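Local coordinates for protein tRNA (cytosine(38)-C(5))-methyltransferase (Schizosaccharomyces pombe, PDB 6FDF) that methylates carbon 5 of cytosine 38 in the anticodon loop of tRNA(Asp), using S-adenosyl-L-methionine as methyl donor, at residues 64-67 with 68-72. Numbering follows the deposited sequence.
Sequences STLT and AKDFD
Asp70 OD2 is gripped by two donors. Thr67 N gives Asp70 OD2 a hydrogen bond of 2.9 Å, coming from above the carboxylate plane, about 40° out of it. A water also donates to Asp70 OD2, at 2.6 Å, and its second, longer bond goes to Thr65 O. The return bond runs from Asp70 N to Thr67 OG1, 3.2 Å long. The two reciprocal bonds make a capping box, with Thr67 as the N-cap of helix 68-74. Thr67 OG1 lies between its own backbone N and carbonyl carbon (chi1 66°), which turns it towards the first turn of the helix. Phe71 N bonds to Thr67 O at 3.1 Å and closes that turn. The side chains of Leu66 and Phe71 cross at about a right angle, and Leu66 CD1 meets Phe71 CZ obliquely to the ring at 3.8 Å. Leu66 CD2 also lies 3.7 Å from Asp70 CB. Leu66 O is held by Asn107 ND2 of helix 103-111. The cap starts helix 68-74, which lies between strands 58-60 and 78-81 of the Rossmann-like methyltransferase sheet. Leu66 and Phe71 reach Leu16 and Leu14 of strand 11-16, and Phe71 stacks on Trp79 of strand 78-81.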
# COMPACT_ATOMS: atom_id res chain seq x y z
N SER A 64 1.46 19.68 -1.57
CA SER A 64 2.15 20.62 -2.45
C SER A 64 2.27 22.01 -1.85
O SER A 64 3.03 22.83 -2.38
CB SER A 64 1.42 20.71 -3.78
OG SER A 64 0.24 21.49 -3.63
N THR A 65 1.56 22.31 -0.76
CA THR A 65 1.65 23.61 -0.11
C THR A 65 2.54 23.61 1.12
O THR A 65 2.72 24.66 1.74
CB THR A 65 0.25 24.12 0.28
OG1 THR A 65 -0.26 23.36 1.38
CG2 THR A 65 -0.71 24.02 -0.90
N LEU A 66 3.10 22.45 1.49
CA LEU A 66 3.98 22.40 2.64
C LEU A 66 5.23 23.23 2.40
O LEU A 66 5.80 23.22 1.30
CB LEU A 66 4.36 20.94 2.94
CG LEU A 66 3.31 20.09 3.65
CD1 LEU A 66 3.73 18.62 3.62
CD2 LEU A 66 3.13 20.57 5.07
N THR A 67 5.67 23.94 3.43
CA THR A 67 6.87 24.76 3.39
C THR A 67 7.93 24.19 4.32
O THR A 67 7.66 23.30 5.14
CB THR A 67 6.57 26.19 3.81
OG1 THR A 67 6.18 26.18 5.19
CG2 THR A 67 5.45 26.78 2.97
N ALA A 68 9.14 24.74 4.22
CA ALA A 68 10.21 24.30 5.10
C ALA A 68 9.87 24.59 6.56
O ALA A 68 10.22 23.81 7.45
CB ALA A 68 11.53 24.96 4.71
N LYS A 69 9.18 25.71 6.81
CA LYS A 69 8.75 26.03 8.17
C LYS A 69 7.76 24.99 8.70
O LYS A 69 7.76 24.69 9.90
CB LYS A 69 8.13 27.43 8.20
CG LYS A 69 9.11 28.54 7.89
CD LYS A 69 8.49 29.92 8.10
CE LYS A 69 8.25 30.19 9.58
NZ LYS A 69 7.97 31.63 9.85
N ASP A 70 6.90 24.45 7.83
CA ASP A 70 6.01 23.37 8.24
C ASP A 70 6.81 22.14 8.66
O ASP A 70 6.57 21.57 9.73
CB ASP A 70 5.05 23.00 7.11
CG ASP A 70 4.09 24.12 6.76
OD1 ASP A 70 3.74 24.92 7.66
OD2 ASP A 70 3.67 24.20 5.58
N PHE A 71 7.76 21.71 7.82
CA PHE A 71 8.58 20.56 8.17
C PHE A 71 9.40 20.82 9.43
O PHE A 71 9.62 19.91 10.24
CB PHE A 71 9.50 20.20 7.01
CG PHE A 71 8.79 19.55 5.85
CD1 PHE A 71 8.28 18.27 5.97
CD2 PHE A 71 8.64 20.22 4.65
CE1 PHE A 71 7.63 17.67 4.91
CE2 PHE A 71 7.99 19.63 3.58
CZ PHE A 71 7.48 18.35 3.71
N ASP A 72 9.86 22.07 9.62
CA ASP A 72 10.60 22.42 10.83
C ASP A 72 9.74 22.25 12.07
O ASP A 72 10.20 21.73 13.09
CB ASP A 72 11.11 23.86 10.74
CG ASP A 72 12.25 24.03 9.75
OD1 ASP A 72 12.90 23.02 9.41
OD2 ASP A 72 12.50 25.18 9.33
O HOH W 1 1.71 25.65 4.69